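Local coordinates for protein importin-95 (Chaetomium thermophilum, PDB 4XRI) that probably serves as an importin-beta transport receptor, carrying various protein cargoes into the nucleus and probably binding a small GTPase, at residues G192-E197 / I230-C235; M670-V675 / N708-A713; A713-F718 / I761-G766; A810-S815 / I844-S849. The protein carries 2 engineered substitutions. All blocks are in the same frame, centred on the assembly; numbering follows the deposited sequence.

Contact 1 of 4, residues G192-E197 / I230-C235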
loop_
_atom_site.group_PDB
_atom_site.type_symbol
_atom_site.label_atom_id
_atom_site.label_comp_id
_atom_site.label_asym_id
_atom_site.label_seq_id
_atom_site.Cartn_x
_atom_site.Cartn_y
_atom_site.Cartn_z
ATOM N N GLY A 192 -29.947 20.947 13.636
ATOM C CA GLY A 192 -30.410 19.629 14.015
ATOM C C GLY A 192 -29.498 18.990 15.044
ATOM O O GLY A 192 -29.925 18.136 15.815
ATOM N N ALA A 193 -28.236 19.406 15.051
ATOM C CA ALA A 193 -27.217 18.784 15.894
ATOM C C ALA A 193 -27.105 19.444 17.266
ATOM O O ALA A 193 -26.510 18.882 18.186
ATOM C CB ALA A 193 -25.868 18.819 15.190
ATOM N N ARG A 194 -27.680 20.635 17.400
ATOM C CA ARG A 194 -27.562 21.408 18.634
ATOM C C ARG A 194 -28.284 20.759 19.805
ATOM O O ARG A 194 -29.211 19.971 19.620
ATOM C CB ARG A 194 -28.088 22.828 18.423
ATOM C CG ARG A 194 -27.033 23.784 17.911
ATOM C CD ARG A 194 -27.622 25.134 17.561
ATOM N NE ARG A 194 -26.598 26.048 17.069
ATOM C CZ ARG A 194 -26.854 27.185 16.434
ATOM N NH1 ARG A 194 -28.108 27.552 16.207
ATOM N NH2 ARG A 194 -25.856 27.953 16.021
ATOM N N LYS A 195 -27.851 21.100 21.014
ATOM C CA LYS A 195 -28.439 20.536 22.224
ATOM C C LYS A 195 -29.851 21.064 22.439
ATOM O O LYS A 195 -30.631 20.489 23.197
ATOM C CB LYS A 195 -27.566 20.841 23.445
ATOM C CG LYS A 195 -27.485 22.309 23.832
ATOM C CD LYS A 195 -26.649 22.479 25.095
ATOM C CE LYS A 195 -26.495 23.939 25.489
ATOM N NZ LYS A 195 -25.813 24.733 24.432
ATOM N N GLU A 196 -30.179 22.158 21.758
ATOM C CA GLU A 196 -31.528 22.708 21.802
ATOM C C GLU A 196 -32.507 21.778 21.089
ATOM O O GLU A 196 -33.719 21.879 21.274
ATOM C CB GLU A 196 -31.569 24.104 21.177
ATOM C CG GLU A 196 -30.950 25.194 22.041
ATOM C CD GLU A 196 -29.433 25.152 22.047
ATOM O OE1 GLU A 196 -28.849 24.550 21.121
ATOM O OE2 GLU A 196 -28.826 25.719 22.980
ATOM N N GLU A 197 -31.973 20.882 20.266
ATOM C CA GLU A 197 -32.778 19.837 19.646
ATOM C C GLU A 197 -33.100 18.767 20.682
ATOM O O GLU A 197 -32.202 18.076 21.162
ATOM C CB GLU A 197 -32.051 19.225 18.444
ATOM C CG GLU A 197 -32.656 17.920 17.951
ATOM C CD GLU A 197 -34.083 18.079 17.464
ATOM O OE1 GLU A 197 -34.372 19.086 16.783
ATOM O OE2 GLU A 197 -34.917 17.201 17.770
ATOM N N ILE A 230 -19.742 25.857 12.766
ATOM C CA ILE A 230 -19.560 24.412 12.755
ATOM C C ILE A 230 -18.792 23.917 13.979
ATOM O O ILE A 230 -19.186 22.939 14.610
ATOM C CB ILE A 230 -18.825 23.969 11.480
ATOM C CG1 ILE A 230 -19.684 24.280 10.256
ATOM C CG2 ILE A 230 -18.479 22.493 11.543
ATOM C CD1 ILE A 230 -18.944 24.174 8.943
ATOM N N MET A 231 -17.707 24.604 14.319
ATOM C CA MET A 231 -16.873 24.187 15.442
ATOM C C MET A 231 -17.621 24.268 16.771
ATOM O O MET A 231 -17.414 23.436 17.657
ATOM C CB MET A 231 -15.596 25.029 15.506
ATOM C CG MET A 231 -14.648 24.804 14.331
ATOM S SD MET A 231 -14.233 23.065 14.096
ATOM C CE MET A 231 -13.248 22.755 15.558
ATOM N N GLN A 232 -18.494 25.261 16.909
ATOM C CA GLN A 232 -19.248 25.421 18.148
ATOM C C GLN A 232 -20.168 24.231 18.397
ATOM O O GLN A 232 -20.194 23.683 19.496
ATOM C CB GLN A 232 -20.059 26.719 18.128
ATOM C CG GLN A 232 -20.719 27.071 19.460
ATOM C CD GLN A 232 -22.050 26.370 19.667
ATOM O OE1 GLN A 232 -22.782 26.106 18.712
ATOM N NE2 GLN A 232 -22.364 26.056 20.918
ATOM N N VAL A 233 -20.915 23.830 17.372
ATOM C CA VAL A 233 -21.878 22.747 17.517
ATOM C C VAL A 233 -21.172 21.400 17.669
ATOM O O VAL A 233 -21.663 20.512 18.363
ATOM C CB VAL A 233 -22.872 22.697 16.321
ATOM C CG1 VAL A 233 -22.215 22.167 15.063
ATOM C CG2 VAL A 233 -24.079 21.851 16.680
ATOM N N VAL A 234 -20.009 21.253 17.039
ATOM C CA VAL A 234 -19.267 20.001 17.123
ATOM C C VAL A 234 -18.691 19.827 18.526
ATOM O O VAL A 234 -18.795 18.756 19.124
ATOM C CB VAL A 234 -18.124 19.933 16.089
ATOM C CG1 VAL A 234 -17.229 18.736 16.363
ATOM C CG2 VAL A 234 -18.683 19.856 14.677
ATOM N N CYS A 235 -18.087 20.893 19.043
ATOM C CA CYS A 235 -17.504 20.879 20.380
ATOM C C CYS A 235 -18.574 20.618 21.434
ATOM O O CYS A 235 -18.357 19.878 22.395
ATOM C CB CYS A 235 -16.787 22.201 20.666
ATOM S SG CYS A 235 -15.243 22.426 19.743
#
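V233 presents one methyl, CG2, to both A193 and R194 where the chain leaves helix 182-193. CG2 of V233 lies 3.8 Å from CB of A193, and the same methyl is 3.7 Å from CG of R194, so one valine branch makes all the apolar touches. The valine rotamer puts CG2 anti to the backbone N, at the cost of leaving CG1 in the crowded position between N and the carbonyl carbon (chi1 73°). R194 runs across V233 at about a right angle, extended from CG to NE. Its guanidinium ends beside the amide of Q232, whose chain bends at chi2 (-84°); NE of R194 and OE1 of Q232 are 4.2 Å apart, with no hydrogen bond between them, and the two planes stand 58° from each other. The loop is a type I turn, closed by E197 N on R194 O at 3.0 Å. K195 is shared between a weak salt bridge to E196 in the turn and E236 on the partner helix, while R203 donates to the carbonyl of A193. The example shows a helix-ending turn resting on a later helix, an arrangement at home in the alpha-solenoid of HEAT-repeat importins.

Contact 2 of 4, residues M670-V675 / N708-A713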
loop_
_atom_site.group_PDB
_atom_site.type_symbol
_atom_site.label_atom_id
_atom_site.label_comp_id
_atom_site.label_asym_id
_atom_site.label_seq_id
_atom_site.Cartn_x
_atom_site.Cartn_y
_atom_site.Cartn_z
ATOM N N MET A 670 7.700 -11.619 -13.952
ATOM C CA MET A 670 8.902 -12.311 -13.498
ATOM C C MET A 670 9.655 -12.933 -14.670
ATOM O O MET A 670 10.886 -12.942 -14.697
ATOM C CB MET A 670 8.541 -13.390 -12.476
ATOM C CG MET A 670 9.737 -14.115 -11.894
ATOM S SD MET A 670 10.785 -13.046 -10.890
ATOM C CE MET A 670 9.791 -12.894 -9.407
ATOM N N ALA A 671 8.904 -13.459 -15.631
ATOM C CA ALA A 671 9.488 -14.070 -16.818
ATOM C C ALA A 671 10.248 -13.044 -17.650
ATOM O O ALA A 671 11.333 -13.327 -18.156
ATOM C CB ALA A 671 8.401 -14.737 -17.660
ATOM N N ILE A 672 9.663 -11.860 -17.800
ATOM C CA ILE A 672 10.303 -10.773 -18.532
ATOM C C ILE A 672 11.595 -10.360 -17.839
ATOM O O ILE A 672 12.608 -10.111 -18.487
ATOM C CB ILE A 672 9.372 -9.559 -18.656
ATOM C CG1 ILE A 672 8.097 -9.951 -19.404
ATOM C CG2 ILE A 672 10.081 -8.416 -19.365
ATOM C CD1 ILE A 672 7.003 -8.902 -19.328
ATOM N N GLY A 673 11.549 -10.304 -16.512
ATOM C CA GLY A 673 12.721 -10.006 -15.712
ATOM C C GLY A 673 13.772 -11.089 -15.878
ATOM O O GLY A 673 14.972 -10.813 -15.879
ATOM N N LEU A 674 13.320 -12.331 -16.021
ATOM C CA LEU A 674 14.228 -13.456 -16.221
ATOM C C LEU A 674 14.954 -13.359 -17.559
ATOM O O LEU A 674 16.117 -13.744 -17.668
ATOM C CB LEU A 674 13.471 -14.785 -16.131
ATOM C CG LEU A 674 13.761 -15.657 -14.908
ATOM C CD1 LEU A 674 15.241 -16.010 -14.843
ATOM C CD2 LEU A 674 13.314 -14.959 -13.630
ATOM N N VAL A 675 14.264 -12.852 -18.577
ATOM C CA VAL A 675 14.879 -12.674 -19.890
ATOM C C VAL A 675 16.000 -11.649 -19.801
ATOM O O VAL A 675 17.070 -11.826 -20.384
ATOM C CB VAL A 675 13.860 -12.226 -20.956
ATOM C CG1 VAL A 675 14.552 -12.037 -22.303
ATOM C CG2 VAL A 675 12.739 -13.246 -21.075
ATOM N N ASN A 708 -0.485 -0.954 -21.166
ATOM C CA ASN A 708 0.047 -2.296 -20.921
ATOM C C ASN A 708 1.000 -2.328 -19.740
ATOM O O ASN A 708 2.062 -1.700 -19.780
ATOM C CB ASN A 708 0.759 -2.810 -22.187
ATOM C CG ASN A 708 1.096 -4.306 -22.135
ATOM O OD1 ASN A 708 1.263 -4.901 -21.071
ATOM N ND2 ASN A 708 1.197 -4.912 -23.305
ATOM N N GLN A 709 0.619 -3.076 -18.707
ATOM C CA GLN A 709 1.386 -3.116 -17.473
ATOM C C GLN A 709 2.774 -3.725 -17.664
ATOM O O GLN A 709 3.684 -3.470 -16.875
ATOM C CB GLN A 709 0.619 -3.893 -16.402
ATOM C CG GLN A 709 0.570 -5.400 -16.623
ATOM C CD GLN A 709 -0.284 -6.116 -15.598
ATOM O OE1 GLN A 709 0.152 -6.374 -14.476
ATOM N NE2 GLN A 709 -1.513 -6.435 -15.978
ATOM N N PHE A 710 2.936 -4.523 -18.713
ATOM C CA PHE A 710 4.192 -5.222 -18.943
ATOM C C PHE A 710 5.164 -4.419 -19.801
ATOM O O PHE A 710 6.355 -4.726 -19.842
ATOM C CB PHE A 710 3.940 -6.580 -19.609
ATOM C CG PHE A 710 2.990 -7.464 -18.855
ATOM C CD1 PHE A 710 3.360 -8.038 -17.651
ATOM C CD2 PHE A 710 1.729 -7.732 -19.361
ATOM C CE1 PHE A 710 2.484 -8.854 -16.959
ATOM C CE2 PHE A 710 0.850 -8.549 -18.675
ATOM C CZ PHE A 710 1.230 -9.111 -17.473
ATOM N N LYS A 711 4.660 -3.393 -20.480
ATOM C CA LYS A 711 5.458 -2.675 -21.475
ATOM C C LYS A 711 6.761 -2.041 -20.944
ATOM O O LYS A 711 7.797 -2.180 -21.585
ATOM C CB LYS A 711 4.617 -1.592 -22.150
ATOM C CG LYS A 711 5.317 -0.938 -23.342
ATOM C CD LYS A 711 4.440 0.086 -24.050
ATOM C CE LYS A 711 3.357 -0.583 -24.873
ATOM N NZ LYS A 711 2.579 0.406 -25.659
ATOM N N PRO A 712 6.727 -1.360 -19.774
ATOM C CA PRO A 712 7.989 -0.777 -19.290
ATOM C C PRO A 712 9.122 -1.792 -19.140
ATOM O O PRO A 712 10.247 -1.513 -19.555
ATOM C CB PRO A 712 7.602 -0.194 -17.923
ATOM C CG PRO A 712 6.161 0.132 -18.056
ATOM C CD PRO A 712 5.594 -0.962 -18.917
ATOM N N ALA A 713 8.826 -2.952 -18.563
ATOM C CA ALA A 713 9.836 -3.989 -18.375
ATOM C C ALA A 713 10.220 -4.632 -19.707
ATOM O O ALA A 713 11.360 -5.058 -19.898
ATOM C CB ALA A 713 9.341 -5.040 -17.405
#
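I672 and A713 mark the closest approach of the two backbones, their CA atoms 6.8 Å apart. Segment 670-675 is regular helix, whereas 708-713 is a type I turn from N708 to K711 that leads into helix 711-725. K711 N on N708 O, at 3.2 Å, closes the turn. OD1 of N708 accepts from F710 N at 2.9 Å, a capping bond that closes an Asx turn; the N-H points at the oxygen with an angle of 159°, although the donor is tilted 34° from the carbonyl plane. Outside the turn, ND2 of N708 bonds OD1 of N700, and the backbone O of N708 meets the hydroxyl of Y759.

Across the contact, the two arms of I672 divide the work. CG2, anti to the backbone N, leans on A713, with the carbonyl O of A713 at 3.6 Å and its CB at 4.0 Å. The other arm carries CD1 of I672 to 3.9 Å from CB of F710, the two side chains crossing at about a right angle. One face of the F710 ring is covered by Q709, whose CG stands 3.6 Å above the ring centre, and F710 rests on P665, C668 and S669 of the isoleucine's own helix. A capped turn leading into a helix, packed on the flank of an earlier helix, is in keeping with the right-handed alpha-solenoid architecture of HEAT-repeat proteins.

Contact 3 of 4, residues A713-F718 / I761-G766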
loop_
_atom_site.group_PDB
_atom_site.type_symbol
_atom_site.label_atom_id
_atom_site.label_comp_id
_atom_site.label_asym_id
_atom_site.label_seq_id
_atom_site.Cartn_x
_atom_site.Cartn_y
_atom_site.Cartn_z
ATOM N N ALA A 713 8.826 -2.952 -18.563
ATOM C CA ALA A 713 9.836 -3.989 -18.375
ATOM C C ALA A 713 10.220 -4.632 -19.707
ATOM O O ALA A 713 11.360 -5.058 -19.898
ATOM C CB ALA A 713 9.341 -5.040 -17.405
ATOM N N ILE A 714 9.263 -4.698 -20.627
ATOM C CA ILE A 714 9.502 -5.275 -21.949
ATOM C C ILE A 714 10.476 -4.414 -22.756
ATOM O O ILE A 714 11.342 -4.929 -23.469
ATOM C CB ILE A 714 8.181 -5.442 -22.729
ATOM C CG1 ILE A 714 7.373 -6.606 -22.154
ATOM C CG2 ILE A 714 8.440 -5.675 -24.209
ATOM C CD1 ILE A 714 6.003 -6.759 -22.776
ATOM N N LEU A 715 10.339 -3.098 -22.624
ATOM C CA LEU A 715 11.227 -2.169 -23.317
ATOM C C LEU A 715 12.632 -2.231 -22.738
ATOM O O LEU A 715 13.615 -2.229 -23.476
ATOM C CB LEU A 715 10.685 -0.743 -23.238
ATOM C CG LEU A 715 9.280 -0.553 -23.810
ATOM C CD1 LEU A 715 8.908 0.915 -23.823
ATOM C CD2 LEU A 715 9.169 -1.161 -25.206
ATOM N N GLN A 716 12.716 -2.288 -21.410
ATOM C CA GLN A 716 13.993 -2.480 -20.729
ATOM C C GLN A 716 14.639 -3.764 -21.227
ATOM O O GLN A 716 15.850 -3.833 -21.439
ATOM C CB GLN A 716 13.807 -2.533 -19.207
ATOM C CG GLN A 716 15.069 -2.898 -18.449
ATOM C CD GLN A 716 14.815 -3.161 -16.971
ATOM O OE1 GLN A 716 13.929 -2.563 -16.356
ATOM N NE2 GLN A 716 15.597 -4.066 -16.397
ATOM N N CYS A 717 13.803 -4.776 -21.428
ATOM C CA CYS A 717 14.247 -6.066 -21.928
ATOM C C CYS A 717 14.823 -5.959 -23.340
ATOM O O CYS A 717 15.835 -6.594 -23.654
ATOM C CB CYS A 717 13.083 -7.052 -21.902
ATOM S SG CYS A 717 13.568 -8.763 -21.953
ATOM N N PHE A 718 14.175 -5.156 -24.183
ATOM C CA PHE A 718 14.674 -4.875 -25.530
ATOM C C PHE A 718 16.108 -4.367 -25.477
ATOM O O PHE A 718 16.942 -4.739 -26.296
ATOM C CB PHE A 718 13.790 -3.846 -26.247
ATOM C CG PHE A 718 12.474 -4.394 -26.722
ATOM C CD1 PHE A 718 12.286 -5.757 -26.887
ATOM C CD2 PHE A 718 11.425 -3.538 -27.017
ATOM C CE1 PHE A 718 11.072 -6.252 -27.330
ATOM C CE2 PHE A 718 10.212 -4.027 -27.459
ATOM C CZ PHE A 718 10.035 -5.387 -27.614
ATOM N N ILE A 761 6.520 7.466 -16.127
ATOM C CA ILE A 761 7.898 7.593 -15.666
ATOM C C ILE A 761 8.612 6.253 -15.808
ATOM O O ILE A 761 9.725 6.177 -16.326
ATOM C CB ILE A 761 7.980 8.058 -14.201
ATOM C CG1 ILE A 761 7.520 9.509 -14.069
ATOM C CG2 ILE A 761 9.402 7.914 -13.675
ATOM C CD1 ILE A 761 7.578 10.026 -12.649
ATOM N N SER A 762 7.949 5.196 -15.356
ATOM C CA SER A 762 8.489 3.850 -15.472
ATOM C C SER A 762 8.661 3.446 -16.933
ATOM O O SER A 762 9.665 2.836 -17.301
ATOM C CB SER A 762 7.584 2.847 -14.758
ATOM O OG SER A 762 8.037 1.522 -14.966
ATOM N N LEU A 763 7.668 3.779 -17.751
ATOM C CA LEU A 763 7.693 3.449 -19.170
ATOM C C LEU A 763 8.889 4.090 -19.863
ATOM O O LEU A 763 9.599 3.444 -20.637
ATOM C CB LEU A 763 6.395 3.900 -19.845
ATOM C CG LEU A 763 6.274 3.652 -21.349
ATOM C CD1 LEU A 763 6.270 2.164 -21.641
ATOM C CD2 LEU A 763 5.016 4.310 -21.891
ATOM N N ARG A 764 9.110 5.367 -19.572
ATOM C CA ARG A 764 10.174 6.126 -20.216
ATOM C C ARG A 764 11.550 5.706 -19.713
ATOM O O ARG A 764 12.548 5.869 -20.413
ATOM C CB ARG A 764 9.953 7.622 -20.008
ATOM C CG ARG A 764 8.739 8.138 -20.774
ATOM C CD ARG A 764 8.577 9.643 -20.673
ATOM N NE ARG A 764 7.666 10.133 -21.706
ATOM C CZ ARG A 764 7.524 11.412 -22.038
ATOM N NH1 ARG A 764 6.678 11.760 -22.998
ATOM N NH2 ARG A 764 8.232 12.342 -21.412
ATOM N N GLU A 765 11.596 5.161 -18.501
ATOM C CA GLU A 765 12.797 4.481 -18.029
ATOM C C GLU A 765 13.096 3.321 -18.966
ATOM O O GLU A 765 14.233 3.128 -19.399
ATOM C CB GLU A 765 12.625 3.974 -16.593
ATOM C CG GLU A 765 12.678 5.047 -15.526
ATOM C CD GLU A 765 12.511 4.473 -14.131
ATOM O OE1 GLU A 765 12.766 3.263 -13.951
ATOM O OE2 GLU A 765 12.117 5.229 -13.218
ATOM N N GLY A 766 12.052 2.558 -19.276
ATOM C CA GLY A 766 12.148 1.432 -20.184
ATOM C C GLY A 766 12.593 1.846 -21.571
ATOM O O GLY A 766 13.500 1.237 -22.136
#
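L715 lies against both L763 and G766, and the contact combines apolar with backbone packing. The apolar part is a meeting of two leucine tips: CD1 of L715 is 3.6 Å from CD1 of L763, the side chains approaching each other at a slant. L763 gets there because its CG is anti to the backbone N (chi1 179°), which swings the branch in toward the partner helix. The second kind of contact sets side chain and backbone of one helix on bare backbone of the other. CB of L715 rests 3.6 Å from the carbonyl O of G766, and the backbone N of Q716 is 3.7 Å from that same O, without a hydrogen bond across the gap. With no side chain on G766 to hold the backbones apart, its CA comes within 4.4 Å of CA of Q716. The segment axes come within 7.9 Å, with an angle of 14° between their directions. Outside the interface, F718 packs on M694 and L698 of helix 690-701, while R764 turns away to S800 and the carbonyl of A744. Two helices whose segments here run nearly parallel, separated along the chain by helix 730-743, illustrate how one layer of an alpha-solenoid such as importin-beta is built.

Contact 4 of 4, residues A810-S815 / I844-S849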
loop_
_atom_site.group_PDB
_atom_site.type_symbol
_atom_site.label_atom_id
_atom_site.label_comp_id
_atom_site.label_asym_id
_atom_site.label_seq_id
_atom_site.Cartn_x
_atom_site.Cartn_y
_atom_site.Cartn_z
ATOM N N ALA A 810 16.280 7.215 -11.696
ATOM C CA ALA A 810 16.629 6.222 -12.706
ATOM C C ALA A 810 16.409 6.752 -14.120
ATOM O O ALA A 810 17.200 6.484 -15.023
ATOM C CB ALA A 810 15.825 4.949 -12.491
ATOM N N LEU A 811 15.332 7.509 -14.302
ATOM C CA LEU A 811 14.999 8.057 -15.612
ATOM C C LEU A 811 16.027 9.095 -16.050
ATOM O O LEU A 811 16.449 9.116 -17.208
ATOM C CB LEU A 811 13.601 8.675 -15.595
ATOM C CG LEU A 811 13.143 9.350 -16.889
ATOM C CD1 LEU A 811 13.249 8.392 -18.065
ATOM C CD2 LEU A 811 11.720 9.875 -16.747
ATOM N N MET A 812 16.437 9.946 -15.115
ATOM C CA MET A 812 17.427 10.974 -15.412
ATOM C C MET A 812 18.796 10.347 -15.643
ATOM O O MET A 812 19.550 10.791 -16.507
ATOM C CB MET A 812 17.493 12.006 -14.285
ATOM C CG MET A 812 16.162 12.688 -14.000
ATOM S SD MET A 812 15.311 13.255 -15.488
ATOM C CE MET A 812 16.414 14.547 -16.054
ATOM N N ARG A 813 19.110 9.312 -14.871
ATOM C CA ARG A 813 20.361 8.585 -15.051
ATOM C C ARG A 813 20.419 7.950 -16.437
ATOM O O ARG A 813 21.392 8.126 -17.173
ATOM C CB ARG A 813 20.528 7.513 -13.969
ATOM C CG ARG A 813 21.819 6.716 -14.090
ATOM C CD ARG A 813 22.109 5.902 -12.838
ATOM N NE ARG A 813 21.109 4.865 -12.598
ATOM C CZ ARG A 813 20.166 4.930 -11.664
ATOM N NH1 ARG A 813 20.088 5.989 -10.869
ATOM N NH2 ARG A 813 19.304 3.933 -11.521
ATOM N N ALA A 814 19.362 7.221 -16.787
ATOM C CA ALA A 814 19.258 6.570 -18.091
ATOM C C ALA A 814 19.346 7.579 -19.231
ATOM O O ALA A 814 19.923 7.296 -20.283
ATOM C CB ALA A 814 17.961 5.786 -18.186
ATOM N N SER A 815 18.769 8.756 -19.012
ATOM C CA SER A 815 18.790 9.826 -20.004
ATOM C C SER A 815 20.208 10.335 -20.226
ATOM O O SER A 815 20.645 10.505 -21.366
ATOM C CB SER A 815 17.882 10.977 -19.572
ATOM O OG SER A 815 16.542 10.542 -19.440
ATOM N N ILE A 844 21.481 18.228 -18.147
ATOM C CA ILE A 844 22.650 17.582 -17.565
ATOM C C ILE A 844 23.089 18.277 -16.286
ATOM O O ILE A 844 23.350 17.625 -15.272
ATOM C CB ILE A 844 23.826 17.571 -18.549
ATOM C CG1 ILE A 844 23.415 16.866 -19.837
ATOM C CG2 ILE A 844 25.043 16.902 -17.925
ATOM C CD1 ILE A 844 24.486 16.882 -20.881
ATOM N N ARG A 845 23.167 19.602 -16.341
ATOM C CA ARG A 845 23.585 20.390 -15.189
ATOM C C ARG A 845 22.658 20.168 -13.998
ATOM O O ARG A 845 23.118 20.042 -12.865
ATOM C CB ARG A 845 23.635 21.875 -15.538
ATOM C CG ARG A 845 24.115 22.746 -14.393
ATOM C CD ARG A 845 23.718 24.195 -14.585
ATOM N NE ARG A 845 23.712 24.918 -13.318
ATOM C CZ ARG A 845 22.715 24.873 -12.439
ATOM N NH1 ARG A 845 22.793 25.563 -11.308
ATOM N NH2 ARG A 845 21.642 24.135 -12.688
ATOM N N GLU A 846 21.355 20.112 -14.260
ATOM C CA GLU A 846 20.378 19.846 -13.209
ATOM C C GLU A 846 20.606 18.473 -12.594
ATOM O O GLU A 846 20.475 18.289 -11.383
ATOM C CB GLU A 846 18.950 19.935 -13.752
ATOM C CG GLU A 846 17.884 19.638 -12.707
ATOM C CD GLU A 846 16.535 19.322 -13.319
ATOM O OE1 GLU A 846 16.481 18.475 -14.236
ATOM O OE2 GLU A 846 15.529 19.921 -12.884
ATOM N N THR A 847 20.954 17.511 -13.439
ATOM C CA THR A 847 21.126 16.134 -13.008
ATOM C C THR A 847 22.385 15.974 -12.165
ATOM O O THR A 847 22.379 15.271 -11.154
ATOM C CB THR A 847 21.204 15.175 -14.208
ATOM O OG1 THR A 847 20.205 15.526 -15.173
ATOM C CG2 THR A 847 20.983 13.738 -13.756
ATOM N N ARG A 848 23.466 16.625 -12.581
ATOM C CA ARG A 848 24.726 16.501 -11.861
ATOM C C ARG A 848 24.698 17.296 -10.557
ATOM O O ARG A 848 25.412 16.970 -9.610
ATOM C CB ARG A 848 25.902 16.948 -12.740
ATOM C CG ARG A 848 25.920 18.420 -13.135
ATOM C CD ARG A 848 27.172 18.733 -13.951
ATOM N NE ARG A 848 27.334 20.158 -14.230
ATOM C CZ ARG A 848 27.222 20.707 -15.436
ATOM N NH1 ARG A 848 26.941 19.951 -16.488
ATOM N NH2 ARG A 848 27.395 22.013 -15.590
ATOM N N SER A 849 23.852 18.320 -10.500
ATOM C CA SER A 849 23.825 19.221 -9.351
ATOM C C SER A 849 22.808 18.825 -8.282
ATOM O O SER A 849 22.745 19.448 -7.222
ATOM C CB SER A 849 23.545 20.652 -9.811
ATOM O OG SER A 849 24.590 21.137 -10.635
#
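M812 and T847 form the heart of this contact, their CA atoms 6.8 Å apart, and the methionine can be traced outward atom by atom. CB of M812 meets the methyl of the threonine at once, lying 3.9 Å from CG2 of T847. CG then sets off anti to the carbonyl carbon (chi1 -58°), and neither it nor SD touches anything of 844-849. Further bends at chi2 and chi3 turn CE toward the partner helix. The terminal methyl thereby arrives beside polar atoms: CE of M812 is 4.0 Å from OG1 of T847 and 4.3 Å from OE1 of E846. Neither oxygen depends on the methionine, since OG1 of T847 is hydrogen-bonded to the carbonyl of M843 and OE1 of E846 is in a salt bridge with R807.

Each helix holds a serine against its own backbone. S815 OG donates to the carbonyl O of L811 at 2.7 Å, reaching that oxygen from the face opposite to the S815 N-H, and S849 OG donates to R845 O at 2.9 Å. Most neighbours are helical, though the loop residues R807 and F853 touch M812 and T847, respectively. Helix 791-802 touches M812, L811 and S815, helix 754-780 runs along A810 and A814, and 855-872 covers R813, I844 and R848, which places the contact between helices 809-825 and 838-849, with these three around it.

Overall arrangement
From the N terminus, contact 1 comes first, closing a loop of 32 residues on the opposite side of the chain's centre from contacts 2 and 3, about 56 Å from contact 3, centre to centre. The others follow in series, without nesting or crossing. Contact 2 closes 32 residues and joins helix 665-682 to the start of helix 711-725; contact 3 shares A713, closes 42 and joins that same helix to helix 754-780, the two centres about 8 Å apart. Contact 4 closes 28, tying helix 809-825 to helix 838-849, and L811 reaches back onto R764 and E765 of contact 3. The principle is that short-range closures, repeated in series, build a long solenoid.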